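PDB 7ALK: neurogenic locus protein delta from Drosophila melanogaster, which acts as a ligand for the Notch receptor and is required for the separation of neural and epidermal cell lineages. Local coordinates for residues S1-N13 and N90-F104. Residues are numbered along the deposited sequence; the frame is centred on the assembly and turned at random.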
ATOM      1  N   SER A   1      -1.390  -5.183   9.674  1.00 21.63           N
ATOM      2  CA  SER A   1      -0.459  -6.117   9.051  1.00 18.69           C
ATOM      3  C   SER A   1      -0.404  -5.939   7.538  1.00 18.49           C
ATOM      4  O   SER A   1      -1.025  -6.695   6.795  1.00 19.04           O
ATOM      5  CB  SER A   1      -0.844  -7.560   9.387  1.00 23.53           C
ATOM      6  OG  SER A   1      -0.589  -7.858  10.747  1.00 27.07           O
ATOM      7  N   GLY A   2       0.336  -4.932   7.084  1.00 19.73           N
ATOM      8  CA  GLY A   2       0.563  -4.748   5.664  1.00 20.44           C
ATOM      9  C   GLY A   2      -0.634  -4.269   4.865  1.00 21.05           C
ATOM     10  O   GLY A   2      -1.772  -4.301   5.344  1.00 22.37           O
ATOM     11  N   SER A   3      -0.380  -3.822   3.636  1.00 20.01           N
ATOM     12  CA  SER A   3      -1.426  -3.352   2.737  1.00 17.35           C
ATOM     13  C   SER A   3      -0.863  -3.278   1.324  1.00 18.20           C
ATOM     14  O   SER A   3       0.313  -2.963   1.126  1.00 21.63           O
ATOM     15  CB  SER A   3      -1.970  -1.980   3.160  1.00 19.85           C
ATOM     16  OG  SER A   3      -2.615  -2.050   4.418  1.00 27.99           O
ATOM     17  N   PHE A   4      -1.717  -3.577   0.349  1.00 15.79           N
ATOM     18  CA  PHE A   4      -1.367  -3.499  -1.064  1.00 15.02           C
ATOM     19  C   PHE A   4      -1.871  -2.169  -1.606  1.00 17.40           C
ATOM     20  O   PHE A   4      -3.081  -1.917  -1.612  1.00 15.90           O
ATOM     21  CB  PHE A   4      -1.970  -4.669  -1.846  1.00 17.53           C
ATOM     22  CG  PHE A   4      -1.598  -4.692  -3.310  1.00 17.66           C
ATOM     23  CD1 PHE A   4      -2.290  -3.925  -4.234  1.00 17.86           C
ATOM     24  CD2 PHE A   4      -0.572  -5.502  -3.762  1.00 19.06           C
ATOM     25  CE1 PHE A   4      -1.947  -3.953  -5.574  1.00 19.97           C
ATOM     26  CE2 PHE A   4      -0.227  -5.534  -5.101  1.00 16.40           C
ATOM     27  CZ  PHE A   4      -0.917  -4.758  -6.007  1.00 16.75           C
ATOM     28  N   GLU A   5      -0.949  -1.322  -2.057  1.00 18.71           N
ATOM     29  CA  GLU A   5      -1.276   0.001  -2.573  1.00 18.08           C
ATOM     30  C   GLU A   5      -1.113   0.021  -4.085  1.00 22.76           C
ATOM     31  O   GLU A   5      -0.054  -0.348  -4.605  1.00 28.01           O
ATOM     32  CB  GLU A   5      -0.387   1.076  -1.942  1.00 20.45           C
ATOM     33  CG  GLU A   5      -0.673   1.346  -0.475  1.00 27.36           C
ATOM     34  CD  GLU A   5       0.372   2.239   0.166  1.00 32.23           C
ATOM     35  OE1 GLU A   5       1.536   2.218  -0.288  1.00 34.27           O
ATOM     36  OE2 GLU A   5       0.027   2.966   1.121  1.00 30.62           O
ATOM     37  N   LEU A   6      -2.159   0.455  -4.785  1.00 19.61           N
ATOM     38  CA  LEU A   6      -2.117   0.672  -6.225  1.00 21.21           C
ATOM     39  C   LEU A   6      -2.378   2.148  -6.488  1.00 26.18           C
ATOM     40  O   LEU A   6      -3.471   2.648  -6.202  1.00 28.84           O
ATOM     41  CB  LEU A   6      -3.143  -0.198  -6.953  1.00 21.27           C
ATOM     42  CG  LEU A   6      -3.391   0.154  -8.423  1.00 21.91           C
ATOM     43  CD1 LEU A   6      -2.109   0.043  -9.232  1.00 23.77           C
ATOM     44  CD2 LEU A   6      -4.471  -0.730  -9.018  1.00 18.34           C
ATOM     45  N   ARG A   7      -1.378   2.841  -7.028  1.00 24.14           N
ATOM     46  CA  ARG A   7      -1.455   4.277  -7.275  1.00 25.97           C
ATOM     47  C   ARG A   7      -1.553   4.516  -8.777  1.00 24.80           C
ATOM     48  O   ARG A   7      -0.576   4.325  -9.507  1.00 28.62           O
ATOM     49  CB  ARG A   7      -0.247   5.001  -6.686  1.00 27.70           C
ATOM     50  CG  ARG A   7      -0.196   6.482  -7.026  1.00 30.87           C
ATOM     51  CD  ARG A   7       0.953   7.178  -6.315  1.00 33.59           C
ATOM     52  NE  ARG A   7       2.248   6.641  -6.713  1.00 29.87           N
ATOM     53  CZ  ARG A   7       3.398   6.964  -6.139  1.00 29.59           C
ATOM     54  NH1 ARG A   7       3.452   7.822  -5.133  1.00 37.66           N
ATOM     55  NH2 ARG A   7       4.524   6.413  -6.584  1.00 28.45           N
ATOM     56  N   LEU A   8      -2.730   4.934  -9.232  1.00 22.40           N
ATOM     57  CA  LEU A   8      -2.901   5.307 -10.627  1.00 22.24           C
ATOM     58  C   LEU A   8      -2.254   6.661 -10.885  1.00 25.02           C
ATOM     59  O   LEU A   8      -2.361   7.584 -10.072  1.00 31.12           O
ATOM     60  CB  LEU A   8      -4.385   5.355 -10.984  1.00 22.04           C
ATOM     61  CG  LEU A   8      -5.246   4.204 -10.462  1.00 20.41           C
ATOM     62  CD1 LEU A   8      -6.721   4.556 -10.562  1.00 18.16           C
ATOM     63  CD2 LEU A   8      -4.946   2.923 -11.221  1.00 22.10           C
ATOM     64  N   LYS A   9      -1.575   6.781 -12.025  1.00 26.35           N
ATOM     65  CA  LYS A   9      -0.871   8.009 -12.374  1.00 27.99           C
ATOM     66  C   LYS A   9      -1.499   8.718 -13.568  1.00 27.88           C
ATOM     67  O   LYS A   9      -1.981   9.845 -13.429  1.00 30.85           O
ATOM     68  CB  LYS A   9       0.612   7.715 -12.639  1.00 31.91           C
ATOM     69  CG  LYS A   9       1.341   7.121 -11.443  1.00 29.56           C
ATOM     70  CD  LYS A   9       2.850   7.263 -11.577  1.00 34.09           C
ATOM     71  CE  LYS A   9       3.374   6.520 -12.792  1.00 36.83           C
ATOM     72  NZ  LYS A   9       4.849   6.671 -12.943  1.00 44.57           N
ATOM     73  N   TYR A  10      -1.510   8.091 -14.743  1.00 29.31           N
ATOM     74  CA  TYR A  10      -2.007   8.747 -15.946  1.00 28.47           C
ATOM     75  C   TYR A  10      -2.783   7.761 -16.803  1.00 26.13           C
ATOM     76  O   TYR A  10      -2.300   6.660 -17.083  1.00 35.30           O
ATOM     77  CB  TYR A  10      -0.855   9.348 -16.759  1.00 26.25           C
ATOM     78  CG  TYR A  10      -1.293  10.380 -17.773  1.00 26.81           C
ATOM     79  CD1 TYR A  10      -1.420  11.717 -17.421  1.00 29.95           C
ATOM     80  CD2 TYR A  10      -1.574  10.018 -19.085  1.00 25.28           C
ATOM     81  CE1 TYR A  10      -1.817  12.666 -18.345  1.00 29.51           C
ATOM     82  CE2 TYR A  10      -1.971  10.960 -20.016  1.00 26.35           C
ATOM     83  CZ  TYR A  10      -2.091  12.282 -19.640  1.00 26.49           C
ATOM     84  OH  TYR A  10      -2.486  13.225 -20.561  1.00 30.61           O
ATOM     85  N   PHE A  11      -3.983   8.160 -17.211  1.00 23.48           N
ATOM     86  CA  PHE A  11      -4.759   7.447 -18.216  1.00 28.94           C
ATOM     87  C   PHE A  11      -4.833   8.314 -19.463  1.00 29.82           C
ATOM     88  O   PHE A  11      -5.202   9.489 -19.383  1.00 29.51           O
ATOM     89  CB  PHE A  11      -6.165   7.120 -17.707  1.00 28.55           C
ATOM     90  CG  PHE A  11      -6.978   6.297 -18.667  1.00 31.91           C
ATOM     91  CD1 PHE A  11      -6.718   4.946 -18.834  1.00 33.15           C
ATOM     92  CD2 PHE A  11      -7.999   6.874 -19.403  1.00 28.93           C
ATOM     93  CE1 PHE A  11      -7.462   4.186 -19.717  1.00 26.75           C
ATOM     94  CE2 PHE A  11      -8.748   6.118 -20.287  1.00 28.52           C
ATOM     95  CZ  PHE A  11      -8.478   4.772 -20.443  1.00 22.80           C
ATOM     96  N   SER A  12      -4.471   7.742 -20.608  1.00 29.12           N
ATOM     97  CA  SER A  12      -4.338   8.486 -21.854  1.00 31.52           C
ATOM     98  C   SER A  12      -5.412   8.036 -22.836  1.00 31.92           C
ATOM     99  O   SER A  12      -5.508   6.847 -23.153  1.00 32.57           O
ATOM    100  CB  SER A  12      -2.946   8.292 -22.456  1.00 32.00           C
ATOM    101  OG  SER A  12      -2.764   9.114 -23.595  1.00 38.98           O
ATOM    102  N   ASN A  13      -6.208   8.990 -23.320  1.00 32.31           N
ATOM    103  CA  ASN A  13      -7.230   8.718 -24.323  1.00 31.69           C
ATOM    104  C   ASN A  13      -7.701  10.022 -24.955  1.00 31.67           C
ATOM    105  O   ASN A  13      -8.834  10.458 -24.725  1.00 28.83           O
ATOM    106  CB  ASN A  13      -8.405   7.956 -23.704  1.00 30.35           C
ATOM    107  CG  ASN A  13      -9.466   7.587 -24.723  1.00 28.57           C
ATOM    108  OD1 ASN A  13     -10.648   7.868 -24.531  1.00 30.86           O
ATOM    109  ND2 ASN A  13      -9.047   6.967 -25.819  1.00 29.48           N
ATOM    110  N   ASN A  90      -6.124   8.177  -3.445  1.00 28.05           N
ATOM    111  CA  ASN A  90      -5.058   7.672  -4.305  1.00 22.66           C
ATOM    112  C   ASN A  90      -3.762   7.805  -3.519  1.00 25.51           C
ATOM    113  O   ASN A  90      -3.420   8.923  -3.083  1.00 29.57           O
ATOM    114  CB  ASN A  90      -4.995   8.454  -5.620  1.00 23.77           C
ATOM    115  CG  ASN A  90      -4.227   7.724  -6.705  1.00 25.65           C
ATOM    116  OD1 ASN A  90      -3.883   6.552  -6.561  1.00 22.31           O
ATOM    117  ND2 ASN A  90      -3.960   8.418  -7.806  1.00 27.76           N
ATOM    118  N   PRO A  91      -3.003   6.716  -3.303  1.00 28.25           N
ATOM    119  CA  PRO A  91      -3.202   5.339  -3.776  1.00 30.29           C
ATOM    120  C   PRO A  91      -4.378   4.603  -3.136  1.00 28.14           C
ATOM    121  O   PRO A  91      -4.826   4.961  -2.046  1.00 28.14           O
ATOM    122  CB  PRO A  91      -1.884   4.645  -3.399  1.00 27.26           C
ATOM    123  CG  PRO A  91      -0.909   5.749  -3.152  1.00 26.22           C
ATOM    124  CD  PRO A  91      -1.725   6.860  -2.587  1.00 24.35           C
ATOM    125  N   ILE A  92      -4.865   3.576  -3.827  1.00 24.56           N
ATOM    126  CA  ILE A  92      -5.926   2.715  -3.317  1.00 23.83           C
ATOM    127  C   ILE A  92      -5.285   1.611  -2.486  1.00 20.61           C
ATOM    128  O   ILE A  92      -4.319   0.976  -2.923  1.00 26.16           O
ATOM    129  CB  ILE A  92      -6.756   2.129  -4.470  1.00 16.58           C
ATOM    130  CG1 ILE A  92      -7.181   3.236  -5.436  1.00 17.03           C
ATOM    131  CG2 ILE A  92      -7.973   1.395  -3.933  1.00 15.40           C
ATOM    132  CD1 ILE A  92      -7.941   2.735  -6.642  1.00 17.85           C
ATOM    133  N   GLN A  93      -5.821   1.376  -1.291  1.00 18.29           N
ATOM    134  CA  GLN A  93      -5.226   0.455  -0.332  1.00 18.13           C
ATOM    135  C   GLN A  93      -6.136  -0.744  -0.105  1.00 19.72           C
ATOM    136  O   GLN A  93      -7.315  -0.582   0.225  1.00 18.20           O
ATOM    137  CB  GLN A  93      -4.949   1.154   0.999  1.00 25.70           C
ATOM    138  CG  GLN A  93      -3.888   2.235   0.926  1.00 31.91           C
ATOM    139  CD  GLN A  93      -3.439   2.699   2.295  1.00 37.05           C
ATOM    140  OE1 GLN A  93      -3.924   2.214   3.317  1.00 36.11           O
ATOM    141  NE2 GLN A  93      -2.504   3.643   2.324  1.00 44.82           N
ATOM    142  N   PHE A  94      -5.578  -1.944  -0.275  1.00 22.39           N
ATOM    143  CA  PHE A  94      -6.252  -3.192   0.072  1.00 18.22           C
ATOM    144  C   PHE A  94      -5.523  -3.832   1.245  1.00 20.20           C
ATOM    145  O   PHE A  94      -4.503  -4.513   1.046  1.00 20.27           O
ATOM    146  CB  PHE A  94      -6.288  -4.150  -1.123  1.00 16.93           C
ATOM    147  CG  PHE A  94      -6.841  -3.541  -2.379  1.00 19.58           C
ATOM    148  CD1 PHE A  94      -6.018  -2.861  -3.261  1.00 16.81           C
ATOM    149  CD2 PHE A  94      -8.187  -3.662  -2.683  1.00 18.94           C
ATOM    150  CE1 PHE A  94      -6.530  -2.305  -4.419  1.00 13.83           C
ATOM    151  CE2 PHE A  94      -8.702  -3.110  -3.839  1.00 14.88           C
ATOM    152  CZ  PHE A  94      -7.874  -2.430  -4.707  1.00 11.27           C
ATOM    153  N   PRO A  95      -5.990  -3.650   2.476  1.00 18.93           N
ATOM    154  CA  PRO A  95      -5.274  -4.198   3.629  1.00 21.61           C
ATOM    155  C   PRO A  95      -5.557  -5.681   3.826  1.00 18.03           C
ATOM    156  O   PRO A  95      -6.523  -6.239   3.304  1.00 17.59           O
ATOM    157  CB  PRO A  95      -5.822  -3.375   4.799  1.00 19.36           C
ATOM    158  CG  PRO A  95      -7.221  -3.064   4.386  1.00 15.70           C
ATOM    159  CD  PRO A  95      -7.195  -2.905   2.879  1.00 19.52           C
ATOM    160  N   PHE A  96      -4.679  -6.315   4.601  1.00 15.89           N
ATOM    161  CA  PHE A  96      -4.834  -7.715   4.968  1.00 17.44           C
ATOM    162  C   PHE A  96      -4.372  -7.903   6.406  1.00 19.63           C
ATOM    163  O   PHE A  96      -3.729  -7.030   6.995  1.00 21.09           O
ATOM    164  CB  PHE A  96      -4.067  -8.643   4.011  1.00 19.74           C
ATOM    165  CG  PHE A  96      -2.643  -8.231   3.763  1.00 17.42           C
ATOM    166  CD1 PHE A  96      -2.325  -7.370   2.725  1.00 19.06           C
ATOM    167  CD2 PHE A  96      -1.615  -8.728   4.548  1.00 21.40           C
ATOM    168  CE1 PHE A  96      -1.015  -6.997   2.488  1.00 18.14           C
ATOM    169  CE2 PHE A  96      -0.302  -8.360   4.313  1.00 21.01           C
ATOM    170  CZ  PHE A  96      -0.002  -7.492   3.283  1.00 18.22           C
ATOM    171  N   SER A  97      -4.723  -9.055   6.979  1.00 22.18           N
ATOM    172  CA  SER A  97      -4.372  -9.382   8.356  1.00 19.41           C
ATOM    173  C   SER A  97      -3.602 -10.691   8.465  1.00 21.55           C
ATOM    174  O   SER A  97      -3.381 -11.179   9.580  1.00 29.49           O
ATOM    175  CB  SER A  97      -5.631  -9.441   9.227  1.00 23.06           C
ATOM    176  OG  SER A  97      -6.316  -8.201   9.220  1.00 29.92           O
ATOM    177  N   PHE A  98      -3.191 -11.269   7.344  1.00 18.98           N
ATOM    178  CA  PHE A  98      -2.446 -12.518   7.304  1.00 19.06           C
ATOM    179  C   PHE A  98      -1.056 -12.258   6.733  1.00 22.92           C
ATOM    180  O   PHE A  98      -0.685 -11.121   6.429  1.00 25.81           O
ATOM    181  CB  PHE A  98      -3.193 -13.568   6.476  1.00 19.68           C
ATOM    182  CG  PHE A  98      -3.810 -13.020   5.218  1.00 20.50           C
ATOM    183  CD1 PHE A  98      -3.058 -12.887   4.063  1.00 21.94           C
ATOM    184  CD2 PHE A  98      -5.139 -12.630   5.194  1.00 19.53           C
ATOM    185  CE1 PHE A  98      -3.621 -12.382   2.904  1.00 21.78           C
ATOM    186  CE2 PHE A  98      -5.708 -12.123   4.039  1.00 20.09           C
ATOM    187  CZ  PHE A  98      -4.947 -11.998   2.893  1.00 20.03           C
ATOM    188  N   SER A  99      -0.281 -13.328   6.591  1.00 16.46           N
ATOM    189  CA  SER A  99       1.022 -13.216   5.950  1.00 16.59           C
ATOM    190  C   SER A  99       0.833 -12.953   4.463  1.00 18.65           C
ATOM    191  O   SER A  99      -0.004 -13.589   3.816  1.00 18.71           O
ATOM    192  CB  SER A  99       1.835 -14.489   6.171  1.00 18.05           C
ATOM    193  OG  SER A  99       1.887 -14.832   7.544  1.00 16.81           O
ATOM    194  N   TRP A 100       1.595 -12.008   3.924  1.00 17.81           N
ATOM    195  CA  TRP A 100       1.486 -11.685   2.510  1.00 17.75           C
ATOM    196  C   TRP A 100       1.888 -12.894   1.674  1.00 16.68           C
ATOM    197  O   TRP A 100       3.044 -13.337   1.757  1.00 15.05           O
ATOM    198  CB  TRP A 100       2.357 -10.485   2.152  1.00 17.76           C
ATOM    199  CG  TRP A 100       2.356 -10.192   0.685  1.00 17.11           C
ATOM    200  CD1 TRP A 100       3.407 -10.311  -0.174  1.00 18.65           C
ATOM    201  CD2 TRP A 100       1.243  -9.753  -0.100  1.00 17.21           C
ATOM    202  NE1 TRP A 100       3.020  -9.962  -1.445  1.00 17.63           N
ATOM    203  CE2 TRP A 100       1.695  -9.617  -1.427  1.00 18.68           C
ATOM    204  CE3 TRP A 100      -0.093  -9.456   0.191  1.00 19.63           C
ATOM    205  CZ2 TRP A 100       0.859  -9.199  -2.461  1.00 20.37           C
ATOM    206  CZ3 TRP A 100      -0.920  -9.041  -0.835  1.00 17.88           C
ATOM    207  CH2 TRP A 100      -0.442  -8.915  -2.145  1.00 18.62           C
ATOM    208  N   PRO A 101       0.985 -13.452   0.862  1.00 17.17           N
ATOM    209  CA  PRO A 101       1.296 -14.691   0.132  1.00 19.50           C
ATOM    210  C   PRO A 101       2.396 -14.548  -0.909  1.00 22.05           C
ATOM    211  O   PRO A 101       2.767 -15.552  -1.528  1.00 22.35           O
ATOM    212  CB  PRO A 101      -0.042 -15.046  -0.538  1.00 18.31           C
ATOM    213  CG  PRO A 101      -1.078 -14.291   0.235  1.00 17.82           C
ATOM    214  CD  PRO A 101      -0.407 -13.022   0.646  1.00 18.49           C
ATOM    215  N   GLY A 102       2.929 -13.347  -1.132  1.00 21.05           N
ATOM    216  CA  GLY A 102       3.951 -13.134  -2.133  1.00 22.07           C
ATOM    217  C   GLY A 102       3.460 -13.133  -3.563  1.00 23.09           C
ATOM    218  O   GLY A 102       4.177 -12.652  -4.448  1.00 26.39           O
ATOM    219  N   THR A 103       2.266 -13.655  -3.822  1.00 22.82           N
ATOM    220  CA  THR A 103       1.677 -13.675  -5.150  1.00 25.89           C
ATOM    221  C   THR A 103       0.320 -12.985  -5.109  1.00 24.16           C
ATOM    222  O   THR A 103      -0.326 -12.902  -4.060  1.00 22.97           O
ATOM    223  CB  THR A 103       1.522 -15.111  -5.671  1.00 25.08           C
ATOM    224  OG1 THR A 103       0.720 -15.868  -4.757  1.00 24.86           O
ATOM    225  CG2 THR A 103       2.880 -15.778  -5.813  1.00 20.32           C
ATOM    226  N   PHE A 104      -0.113 -12.488  -6.266  1.00 24.92           N
ATOM    227  CA  PHE A 104      -1.384 -11.784  -6.340  1.00 23.82           C
ATOM    228  C   PHE A 104      -1.889 -11.794  -7.774  1.00 25.13           C
ATOM    229  O   PHE A 104      -1.148 -12.088  -8.715  1.00 23.71           O
ATOM    230  CB  PHE A 104      -1.261 -10.344  -5.827  1.00 20.22           C
ATOM    231  CG  PHE A 104      -0.572  -9.412  -6.786  1.00 17.84           C
ATOM    232  CD1 PHE A 104       0.810  -9.394  -6.883  1.00 20.04           C
ATOM    233  CD2 PHE A 104      -1.306  -8.547  -7.582  1.00 17.36           C
ATOM    234  CE1 PHE A 104       1.446  -8.536  -7.760  1.00 20.15           C
ATOM    235  CE2 PHE A 104      -0.674  -7.688  -8.461  1.00 19.64           C
ATOM    236  CZ  PHE A 104       0.703  -7.682  -8.550  1.00 21.02           C
TER
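With CG anti to its backbone N (chi1 -177°), Phe4 carries its ring to Phe104. Phe94 holds CG beside its backbone N, anti to the carbonyl carbon (chi1 -52°), and its ring lies alongside Phe4, pointing the same way. Phe4 CE2 sits over the centre of the Phe104 ring, and the two planes are 49° apart. Phe4 CD1 meets Phe94 CD1 at 4.0 Å. Phe4 CD2 meets Trp100 CH2 obliquely at 3.8 Å. Val160 and Leu47 also touch Phe4, which places this cluster between the two antiparallel sheets of the C2-like domain of Delta. Strands 3-12 and 92-95 run antiparallel. Phe4 and Phe94 form one hydrogen-bonded pair, and Leu6 and Ile92 the next. Beyond Pro91, which follows a cis peptide bond, the Asn90 side-chain amide takes over from the backbone. Its ND2 donates to Leu8 O at 2.9 Å, on a lone pair of that oxygen and in the Asn90 amide plane. On the opposite face of the strands, Glu5 CG packs on Gln93 CG at 3.6 Å, and Glu5 OE1 pairs with Arg159. The Phe96 ring lies against the backbone of Gly2, with Gly2 C over one face. An alanine in place of Phe96 is likely to open a gap against Gly2 and leave its backbone without that ring.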